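PDB 2QEA: putative general stress protein 26 from Jannaschia sp., which is of unknown exact function but probably binds a flavin such as FMN, having the fold of the pyridoxamine 5'-phosphate oxidase-like oxidoreductases. Local coordinates for residues D4-R12 and P121-T129; T36-I47 and S87-W97. One frame throughout, in Å; residues are numbered along the deposited sequence.

Interaction 1. Residues D4-R12 and P121-T129; sequences DLTHEFWDR and PASGEISIT. With CA (calcium ion), chain E.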
loop_
_atom_site.group_PDB
_atom_site.type_symbol
_atom_site.label_atom_id
_atom_site.label_comp_id
_atom_site.label_asym_id
_atom_site.label_seq_id
_atom_site.Cartn_x
_atom_site.Cartn_y
_atom_site.Cartn_z
ATOM N N ASP A 4 11.427 10.623 -16.603
ATOM C CA ASP A 4 12.091 10.997 -15.334
ATOM C C ASP A 4 11.347 10.452 -14.109
ATOM O O ASP A 4 11.983 9.990 -13.153
ATOM C CB ASP A 4 12.238 12.524 -15.205
ATOM C CG ASP A 4 13.118 13.140 -16.295
ATOM O OD1 ASP A 4 13.279 14.379 -16.284
ATOM O OD2 ASP A 4 13.643 12.406 -17.166
ATOM N N LEU A 5 10.012 10.517 -14.147
ATOM C CA LEU A 5 9.155 9.977 -13.076
ATOM C C LEU A 5 9.207 8.435 -13.069
ATOM O O LEU A 5 9.124 7.828 -11.998
ATOM C CB LEU A 5 7.714 10.507 -13.206
ATOM C CG LEU A 5 6.741 10.346 -12.025
ATOM C CD1 LEU A 5 5.613 11.371 -12.098
ATOM C CD2 LEU A 5 6.166 8.942 -11.924
ATOM N N THR A 6 9.349 7.820 -14.252
ATOM C CA THR A 6 9.496 6.359 -14.388
ATOM C C THR A 6 10.831 5.895 -13.790
ATOM O O THR A 6 10.857 4.918 -13.042
ATOM C CB THR A 6 9.439 5.886 -15.867
ATOM O OG1 THR A 6 8.308 6.466 -16.525
ATOM C CG2 THR A 6 9.346 4.364 -15.948
ATOM N N HIS A 7 11.926 6.583 -14.143
ATOM C CA HIS A 7 13.266 6.280 -13.595
ATOM C C HIS A 7 13.286 6.370 -12.064
ATOM O O HIS A 7 13.862 5.503 -11.409
ATOM C CB HIS A 7 14.360 7.192 -14.184
ATOM C CG HIS A 7 14.728 6.871 -15.600
ATOM N ND1 HIS A 7 14.375 7.674 -16.666
ATOM C CD2 HIS A 7 15.428 5.838 -16.126
ATOM C CE1 HIS A 7 14.838 7.148 -17.785
ATOM N NE2 HIS A 7 15.481 6.033 -17.486
ATOM N N GLU A 8 12.634 7.401 -11.518
ATOM C CA GLU A 8 12.541 7.615 -10.065
ATOM C C GLU A 8 11.696 6.546 -9.351
ATOM O O GLU A 8 11.945 6.259 -8.176
ATOM C CB GLU A 8 11.997 9.024 -9.761
ATOM C CG GLU A 8 12.092 9.492 -8.296
ATOM C CD GLU A 8 13.519 9.643 -7.775
ATOM O OE1 GLU A 8 14.484 9.590 -8.563
ATOM O OE2 GLU A 8 13.685 9.840 -6.558
ATOM N N PHE A 9 10.693 5.992 -10.041
ATOM C CA PHE A 9 9.882 4.885 -9.507
ATOM C C PHE A 9 10.784 3.667 -9.231
ATOM O O PHE A 9 10.774 3.133 -8.120
ATOM C CB PHE A 9 8.707 4.526 -10.447
ATOM C CG PHE A 9 8.079 3.184 -10.161
ATOM C CD1 PHE A 9 7.091 3.052 -9.184
ATOM C CD2 PHE A 9 8.491 2.045 -10.866
ATOM C CE1 PHE A 9 6.513 1.803 -8.916
ATOM C CE2 PHE A 9 7.930 0.794 -10.603
ATOM C CZ PHE A 9 6.938 0.670 -9.631
ATOM N N TRP A 10 11.551 3.253 -10.244
ATOM C CA TRP A 10 12.498 2.124 -10.120
ATOM C C TRP A 10 13.627 2.434 -9.135
ATOM O O TRP A 10 14.128 1.535 -8.458
ATOM C CB TRP A 10 13.114 1.739 -11.470
ATOM C CG TRP A 10 12.128 1.235 -12.465
ATOM C CD1 TRP A 10 11.713 1.869 -13.597
ATOM C CD2 TRP A 10 11.408 0.001 -12.407
ATOM N NE1 TRP A 10 10.792 1.102 -14.260
ATOM C CE2 TRP A 10 10.581 -0.052 -13.554
ATOM C CE3 TRP A 10 11.385 -1.073 -11.501
ATOM C CZ2 TRP A 10 9.733 -1.139 -13.823
ATOM C CZ3 TRP A 10 10.542 -2.161 -11.768
ATOM C CH2 TRP A 10 9.725 -2.180 -12.922
ATOM N N ASP A 11 14.019 3.707 -9.084
ATOM C CA ASP A 11 15.047 4.199 -8.173
ATOM C C ASP A 11 14.641 3.947 -6.715
ATOM O O ASP A 11 15.428 3.389 -5.951
ATOM C CB ASP A 11 15.281 5.703 -8.419
ATOM C CG ASP A 11 16.504 6.253 -7.724
ATOM O OD1 ASP A 11 17.254 5.525 -7.043
ATOM O OD2 ASP A 11 16.755 7.467 -7.864
ATOM N N ARG A 12 13.415 4.321 -6.355
ATOM C CA ARG A 12 12.920 4.174 -4.977
ATOM C C ARG A 12 12.312 2.816 -4.617
ATOM O O ARG A 12 12.318 2.457 -3.434
ATOM C CB ARG A 12 11.928 5.286 -4.661
ATOM C CG ARG A 12 12.564 6.649 -4.734
ATOM C CD ARG A 12 11.582 7.695 -4.351
ATOM N NE ARG A 12 12.158 9.037 -4.399
ATOM C CZ ARG A 12 11.476 10.158 -4.167
ATOM N NH1 ARG A 12 10.190 10.125 -3.819
ATOM N NH2 ARG A 12 12.100 11.333 -4.257
ATOM N N PRO A 121 5.359 -4.351 -14.964
ATOM C CA PRO A 121 4.370 -3.271 -15.028
ATOM C C PRO A 121 4.115 -2.788 -16.463
ATOM O O PRO A 121 5.059 -2.674 -17.255
ATOM C CB PRO A 121 5.010 -2.150 -14.190
ATOM C CG PRO A 121 6.063 -2.805 -13.396
ATOM C CD PRO A 121 6.580 -3.883 -14.281
ATOM N N ALA A 122 2.842 -2.549 -16.775
ATOM C CA ALA A 122 2.393 -2.034 -18.071
ATOM C C ALA A 122 2.161 -0.532 -17.953
ATOM O O ALA A 122 2.632 0.244 -18.787
ATOM C CB ALA A 122 1.114 -2.727 -18.493
ATOM N N SER A 123 1.410 -0.141 -16.922
ATOM C CA SER A 123 1.111 1.266 -16.625
ATOM C C SER A 123 0.682 1.455 -15.170
ATOM O O SER A 123 0.486 0.479 -14.444
ATOM C CB SER A 123 0.013 1.773 -17.556
ATOM O OG SER A 123 -1.146 0.964 -17.449
ATOM N N GLY A 124 0.545 2.709 -14.754
ATOM C CA GLY A 124 0.108 3.017 -13.391
ATOM C C GLY A 124 0.135 4.485 -13.018
ATOM O O GLY A 124 0.844 5.268 -13.654
ATOM N N GLU A 125 -0.650 4.847 -11.998
ATOM C CA GLU A 125 -0.690 6.214 -11.482
ATOM C C GLU A 125 0.282 6.233 -10.310
ATOM O O GLU A 125 0.039 5.568 -9.301
ATOM C CB GLU A 125 -2.102 6.635 -11.069
ATOM C CG GLU A 125 -2.211 8.144 -10.796
ATOM C CD GLU A 125 -3.639 8.670 -10.650
ATOM O OE1 GLU A 125 -4.615 7.937 -10.929
ATOM O OE2 GLU A 125 -3.780 9.854 -10.267
ATOM N N ILE A 126 1.377 6.985 -10.468
ATOM C CA ILE A 126 2.486 7.054 -9.513
ATOM C C ILE A 126 2.619 8.444 -8.886
ATOM O O ILE A 126 2.501 9.442 -9.592
ATOM C CB ILE A 126 3.837 6.743 -10.246
ATOM C CG1 ILE A 126 3.818 5.345 -10.888
ATOM C CG2 ILE A 126 5.041 6.863 -9.297
ATOM C CD1 ILE A 126 5.027 5.060 -11.764
ATOM N N SER A 127 2.864 8.488 -7.573
ATOM C CA SER A 127 3.154 9.726 -6.834
ATOM C C SER A 127 4.541 9.593 -6.194
ATOM O O SER A 127 4.855 8.561 -5.591
ATOM C CB SER A 127 2.117 10.021 -5.755
ATOM O OG SER A 127 0.852 10.286 -6.321
ATOM N N ILE A 128 5.358 10.633 -6.362
ATOM C CA ILE A 128 6.715 10.731 -5.829
ATOM C C ILE A 128 6.700 11.952 -4.907
ATOM O O ILE A 128 6.380 13.043 -5.377
ATOM C CB ILE A 128 7.728 10.940 -6.992
ATOM C CG1 ILE A 128 7.724 9.750 -7.966
ATOM C CG2 ILE A 128 9.140 11.160 -6.488
ATOM C CD1 ILE A 128 8.155 8.428 -7.363
ATOM N N THR A 129 7.008 11.772 -3.617
ATOM C CA THR A 129 7.021 12.879 -2.628
ATOM C C THR A 129 8.307 12.927 -1.805
ATOM O O THR A 129 9.053 11.955 -1.740
ATOM C CB THR A 129 5.833 12.796 -1.630
ATOM O OG1 THR A 129 6.023 11.703 -0.721
ATOM C CG2 THR A 129 4.499 12.648 -2.360
HETATM CA CA CA E . 17.825 3.319 -5.936
HETATM O O HOH W 1 18.110 2.959 -3.289
#
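Trp10 meets Pro121 through the far corner of its indole, CH2 lying 3.7 Å from Pro121 CG, with the ring at a slant to the proline. On one indole face sits Phe9: its CE2 stands 3.8 Å above the plane of the Trp10 ring, over the centre, while Trp10 CE2 lies in the plane of the Phe9 ring, at its edge. Ile126 CD1 approaches that phenyl obliquely, 3.9 Å from Phe9 CD1. The third flat group is the guanidinium of Arg12, which has the methyl CG2 of Ile128 over one face, 3.4 Å from Arg12 CZ. NH1 of Arg12 donates to the backbone O of Thr129 at 3.0 Å; the bond is bent (131° at the hydrogen), since the acceptor lies out of the guanidinium plane. From the helix side NE of Arg12 is held by OE2 of Glu8 at 2.8 Å, a salt bridge whose hydrogen bond is weak. One residue before Arg12, Asp11 binds a calcium ion through O and OD1. Glu8, bent at its second torsion, lays CG 3.8 Å from Ile128 CG2. Leu5 directs its CG away from the backbone N (chi1 -166°), which carries CD2 to 3.5 Å from Ile126 CG2 as the two side chains pass in opposite directions. Ile126 and Ile128 both point at the helix, and with Leu5 and Phe9 they make a buried apolar layer bordered by the Arg12 and Glu8 pair. Segment 4-12 crosses segment 121-129 at 73°; they belong to helix 2-13 and to strand 114-129 of the antiparallel sheet. Phe9 and Ile128 also reach strand 76-87, Leu5 touches strand 153-159, and Phe160 meets the Phe9 ring edge-to-face; Glu125 and Ser127, turned away from the helix, pack on the second subunit.

Interaction 2. Residues T36-I47 and S87-W97; sequences TDDDAPGAIWFI and STDREALDEFW. With CA (calcium ion), chain D; CA (calcium ion), chain E.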
loop_
_atom_site.group_PDB
_atom_site.type_symbol
_atom_site.label_atom_id
_atom_site.label_comp_id
_atom_site.label_asym_id
_atom_site.label_seq_id
_atom_site.Cartn_x
_atom_site.Cartn_y
_atom_site.Cartn_z
ATOM N N THR A 36 13.888 -5.899 -6.414
ATOM C CA THR A 36 14.299 -5.243 -7.663
ATOM C C THR A 36 15.731 -4.716 -7.587
ATOM O O THR A 36 16.349 -4.693 -6.515
ATOM C CB THR A 36 13.358 -4.060 -8.031
ATOM O OG1 THR A 36 13.443 -3.032 -7.035
ATOM C CG2 THR A 36 11.909 -4.516 -8.156
ATOM N N ASP A 37 16.246 -4.331 -8.749
ATOM C CA ASP A 37 17.575 -3.738 -8.891
ATOM C C ASP A 37 17.430 -2.658 -9.964
ATOM O O ASP A 37 17.047 -2.971 -11.093
ATOM C CB ASP A 37 18.593 -4.813 -9.295
ATOM C CG ASP A 37 20.048 -4.364 -9.129
ATOM O OD1 ASP A 37 20.358 -3.153 -9.197
ATOM O OD2 ASP A 37 20.901 -5.257 -8.939
ATOM N N ASP A 38 17.732 -1.402 -9.612
ATOM C CA ASP A 38 17.606 -0.268 -10.561
ATOM C C ASP A 38 18.657 -0.249 -11.693
ATOM O O ASP A 38 18.563 0.585 -12.590
ATOM C CB ASP A 38 17.443 1.106 -9.860
ATOM C CG ASP A 38 18.626 1.506 -8.985
ATOM O OD1 ASP A 38 19.626 0.761 -8.868
ATOM O OD2 ASP A 38 18.526 2.588 -8.371
ATOM N N ASP A 39 19.663 -1.131 -11.617
ATOM C CA ASP A 39 20.608 -1.354 -12.723
ATOM C C ASP A 39 19.895 -2.102 -13.864
ATOM O O ASP A 39 20.184 -1.849 -15.032
ATOM C CB ASP A 39 21.841 -2.156 -12.269
ATOM C CG ASP A 39 22.715 -1.400 -11.268
ATOM O OD1 ASP A 39 22.304 -0.328 -10.762
ATOM O OD2 ASP A 39 23.828 -1.892 -10.984
ATOM N N ALA A 40 18.977 -3.010 -13.508
ATOM C CA ALA A 40 18.166 -3.792 -14.453
ATOM C C ALA A 40 16.657 -3.582 -14.184
ATOM O O ALA A 40 15.989 -4.480 -13.655
ATOM C CB ALA A 40 18.539 -5.274 -14.355
ATOM N N PRO A 41 16.117 -2.389 -14.528
ATOM C CA PRO A 41 14.687 -2.121 -14.329
ATOM C C PRO A 41 13.818 -2.788 -15.399
ATOM O O PRO A 41 14.331 -3.202 -16.445
ATOM C CB PRO A 41 14.604 -0.599 -14.452
ATOM C CG PRO A 41 15.668 -0.262 -15.417
ATOM C CD PRO A 41 16.793 -1.224 -15.132
ATOM N N GLY A 42 12.517 -2.871 -15.129
ATOM C CA GLY A 42 11.536 -3.462 -16.050
ATOM C C GLY A 42 10.594 -4.465 -15.414
ATOM O O GLY A 42 9.437 -4.551 -15.829
ATOM N N ALA A 43 11.090 -5.231 -14.435
ATOM C CA ALA A 43 10.306 -6.256 -13.730
ATOM C C ALA A 43 10.480 -6.197 -12.205
ATOM O O ALA A 43 11.546 -5.811 -11.709
ATOM C CB ALA A 43 10.689 -7.635 -14.242
ATOM N N ILE A 44 9.419 -6.580 -11.485
ATOM C CA ILE A 44 9.396 -6.655 -10.017
ATOM C C ILE A 44 9.306 -8.147 -9.681
ATOM O O ILE A 44 8.370 -8.822 -10.122
ATOM C CB ILE A 44 8.203 -5.892 -9.399
ATOM C CG1 ILE A 44 8.179 -4.428 -9.874
ATOM C CG2 ILE A 44 8.280 -5.952 -7.871
ATOM C CD1 ILE A 44 7.002 -3.613 -9.345
ATOM N N TRP A 45 10.265 -8.641 -8.893
ATOM C CA TRP A 45 10.387 -10.071 -8.567
ATOM C C TRP A 45 9.887 -10.413 -7.160
ATOM O O TRP A 45 10.075 -9.623 -6.228
ATOM C CB TRP A 45 11.845 -10.508 -8.720
ATOM C CG TRP A 45 12.418 -10.192 -10.076
ATOM C CD1 TRP A 45 12.961 -9.005 -10.487
ATOM C CD2 TRP A 45 12.489 -11.072 -11.198
ATOM N NE1 TRP A 45 13.379 -9.098 -11.792
ATOM C CE2 TRP A 45 13.100 -10.355 -12.256
ATOM C CE3 TRP A 45 12.101 -12.402 -11.414
ATOM C CZ2 TRP A 45 13.335 -10.926 -13.518
ATOM C CZ3 TRP A 45 12.331 -12.972 -12.666
ATOM C CH2 TRP A 45 12.944 -12.232 -13.705
ATOM N N PHE A 46 9.252 -11.586 -7.027
ATOM C CA PHE A 46 8.720 -12.091 -5.747
ATOM C C PHE A 46 9.046 -13.577 -5.564
ATOM O O PHE A 46 8.923 -14.353 -6.512
ATOM C CB PHE A 46 7.195 -11.932 -5.674
ATOM C CG PHE A 46 6.708 -10.536 -5.934
ATOM C CD1 PHE A 46 6.566 -9.619 -4.888
ATOM C CD2 PHE A 46 6.373 -10.137 -7.235
ATOM C CE1 PHE A 46 6.105 -8.312 -5.134
ATOM C CE2 PHE A 46 5.915 -8.843 -7.494
ATOM C CZ PHE A 46 5.780 -7.925 -6.446
ATOM N N ILE A 47 9.457 -13.955 -4.350
ATOM C CA ILE A 47 9.738 -15.346 -3.976
ATOM C C ILE A 47 8.545 -15.796 -3.125
ATOM O O ILE A 47 8.277 -15.195 -2.080
ATOM C CB ILE A 47 11.057 -15.478 -3.175
ATOM C CG1 ILE A 47 12.247 -14.987 -4.011
ATOM C CG2 ILE A 47 11.290 -16.930 -2.753
ATOM C CD1 ILE A 47 13.583 -15.039 -3.287
ATOM N N SER A 87 8.635 -17.777 -13.290
ATOM C CA SER A 87 9.956 -17.560 -13.879
ATOM C C SER A 87 10.875 -18.704 -13.459
ATOM O O SER A 87 10.940 -19.034 -12.271
ATOM C CB SER A 87 10.550 -16.226 -13.445
ATOM O OG SER A 87 11.775 -15.996 -14.120
ATOM N N THR A 88 11.553 -19.304 -14.441
ATOM C CA THR A 88 12.546 -20.365 -14.221
ATOM C C THR A 88 13.965 -19.797 -14.458
ATOM O O THR A 88 14.873 -20.528 -14.860
ATOM C CB THR A 88 12.268 -21.575 -15.150
ATOM O OG1 THR A 88 12.394 -21.172 -16.520
ATOM C CG2 THR A 88 10.866 -22.132 -14.911
ATOM N N ASP A 89 14.144 -18.502 -14.173
ATOM C CA ASP A 89 15.401 -17.788 -14.375
ATOM C C ASP A 89 16.237 -17.972 -13.105
ATOM O O ASP A 89 15.969 -17.333 -12.081
ATOM C CB ASP A 89 15.110 -16.297 -14.671
ATOM C CG ASP A 89 16.359 -15.479 -15.032
ATOM O OD1 ASP A 89 17.462 -16.040 -15.223
ATOM O OD2 ASP A 89 16.221 -14.241 -15.138
ATOM N N ARG A 90 17.227 -18.867 -13.178
ATOM C CA ARG A 90 18.143 -19.145 -12.056
ATOM C C ARG A 90 19.034 -17.947 -11.678
ATOM O O ARG A 90 19.450 -17.839 -10.522
ATOM C CB ARG A 90 19.020 -20.367 -12.357
ATOM N N GLU A 91 19.313 -17.064 -12.646
ATOM C CA GLU A 91 20.117 -15.845 -12.426
ATOM C C GLU A 91 19.363 -14.869 -11.520
ATOM O O GLU A 91 19.937 -14.332 -10.572
ATOM C CB GLU A 91 20.459 -15.134 -13.750
ATOM C CG GLU A 91 21.250 -15.965 -14.787
ATOM C CD GLU A 91 22.645 -16.385 -14.328
ATOM O OE1 GLU A 91 23.213 -15.755 -13.406
ATOM O OE2 GLU A 91 23.187 -17.349 -14.913
ATOM N N ALA A 92 18.083 -14.648 -11.829
ATOM C CA ALA A 92 17.204 -13.775 -11.033
ATOM C C ALA A 92 16.925 -14.354 -9.642
ATOM O O ALA A 92 16.919 -13.611 -8.659
ATOM C CB ALA A 92 15.887 -13.512 -11.771
ATOM N N LEU A 93 16.698 -15.672 -9.573
ATOM C CA LEU A 93 16.455 -16.391 -8.304
ATOM C C LEU A 93 17.608 -16.209 -7.313
ATOM O O LEU A 93 17.372 -15.863 -6.160
ATOM C CB LEU A 93 16.221 -17.891 -8.563
ATOM C CG LEU A 93 15.928 -18.838 -7.388
ATOM C CD1 LEU A 93 14.730 -18.376 -6.569
ATOM C CD2 LEU A 93 15.706 -20.253 -7.903
ATOM N N ASP A 94 18.838 -16.409 -7.787
ATOM C CA ASP A 94 20.053 -16.277 -6.960
ATOM C C ASP A 94 20.371 -14.819 -6.559
ATOM O O ASP A 94 20.880 -14.585 -5.458
ATOM C CB ASP A 94 21.261 -16.912 -7.684
ATOM C CG ASP A 94 22.512 -17.027 -6.803
ATOM O OD1 ASP A 94 22.399 -17.159 -5.564
ATOM O OD2 ASP A 94 23.625 -17.013 -7.369
ATOM N N GLU A 95 20.082 -13.863 -7.447
ATOM C CA GLU A 95 20.328 -12.430 -7.183
ATOM C C GLU A 95 19.436 -11.876 -6.065
ATOM O O GLU A 95 19.921 -11.147 -5.195
ATOM C CB GLU A 95 20.114 -11.593 -8.458
ATOM C CG GLU A 95 20.504 -10.095 -8.352
ATOM C CD GLU A 95 20.039 -9.262 -9.543
ATOM O OE1 GLU A 95 19.865 -9.815 -10.651
ATOM O OE2 GLU A 95 19.851 -8.040 -9.364
ATOM N N PHE A 96 18.145 -12.219 -6.108
ATOM C CA PHE A 96 17.149 -11.735 -5.131
ATOM C C PHE A 96 16.895 -12.638 -3.906
ATOM O O PHE A 96 16.003 -12.341 -3.102
ATOM C CB PHE A 96 15.839 -11.412 -5.865
ATOM C CG PHE A 96 16.010 -10.395 -6.964
ATOM C CD1 PHE A 96 16.489 -9.109 -6.670
ATOM C CD2 PHE A 96 15.702 -10.707 -8.293
ATOM C CE1 PHE A 96 16.669 -8.155 -7.681
ATOM C CE2 PHE A 96 15.878 -9.760 -9.318
ATOM C CZ PHE A 96 16.357 -8.478 -9.011
ATOM N N TRP A 97 17.690 -13.702 -3.744
ATOM C CA TRP A 97 17.570 -14.608 -2.596
ATOM C C TRP A 97 18.220 -13.945 -1.374
ATOM O O TRP A 97 19.277 -13.315 -1.502
ATOM C CB TRP A 97 18.235 -15.956 -2.893
ATOM C CG TRP A 97 17.914 -17.010 -1.900
ATOM C CD1 TRP A 97 18.693 -17.415 -0.862
ATOM C CD2 TRP A 97 16.714 -17.790 -1.838
ATOM N NE1 TRP A 97 18.063 -18.410 -0.160
ATOM C CE2 TRP A 97 16.846 -18.664 -0.733
ATOM C CE3 TRP A 97 15.543 -17.848 -2.615
ATOM C CZ2 TRP A 97 15.842 -19.584 -0.371
ATOM C CZ3 TRP A 97 14.537 -18.770 -2.258
ATOM C CH2 TRP A 97 14.698 -19.621 -1.139
HETATM CA CA CA D . 20.695 0.181 -6.343
HETATM CA CA CA E . 17.825 3.319 -5.936
HETATM O O HOH W 1 18.110 2.959 -3.289
#
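Trp45 and Ile47, on the strand of residues 44-47, point at helix 90-95 and the turn leaving it, the backbones coming as near as 7.5 Å between the CA atoms of Thr36 and Phe96. Trp45 carries the contact. With CG set opposite its own carbonyl carbon (chi1 -54°), the indole stands up from the strand and offers one face to the helix. Phe96 lies over the five-membered ring in an offset stack, centroids 4.6 Å apart and planes at 26°. On the same face the methyl of Ala92 sits over the six-membered ring, its CB 3.7 Å from the ring centroid, a CH-pi contact; OG of Ser87 comes in at the edge, 3.4 Å from Trp45 CZ3. An alanine here would probably leave the phenyl without its stacking partner and a gap beneath Ala92. Further along, Ile47 CD1 packs 3.5 Å from Trp97 CE3, the two side chains crossing at about a right angle. OD2 of Asp37 and OE2 of Glu95 are 3.0 Å apart with both groups acceptors, a pairing that probably disfavours full charge on both. OD1 of Asp37 instead takes the N-H of Asp39, closing an Asx turn that presents Asp38, whose OD2 binds a calcium ion. Asp89 caps helix 90-95 with a weak bond to the N-H of Glu91. The helix lies beside strand 44-49, which pairs with strand 114-129; Trp97 touches Val114 and Trp45 touches Lys118 of that neighbour, while Ile44, facing away, packs on helix 2-13.

Interactions 1 and 2 have centres 18 Å apart and lie on adjacent strands of one sheet: strand 114-129 (interaction 1) pairs with strand 44-49 (interaction 2). They also touch directly. Pro121 CD lies 3.3 Å from Gly42 O, and Trp10 CH2 packs 3.5 Å from Gly42 C, so the loop at Gly42 packs against Trp10 and Pro121. A calcium ion bridges them: Asp11 binds it with O and OD1, Asp38 with OD2, which lies 2.6 Å from the ion, and Glu14 and a water add further ligands. Asp38 OD1 lies 2.8 Å from a second calcium ion, which Glu14 also binds.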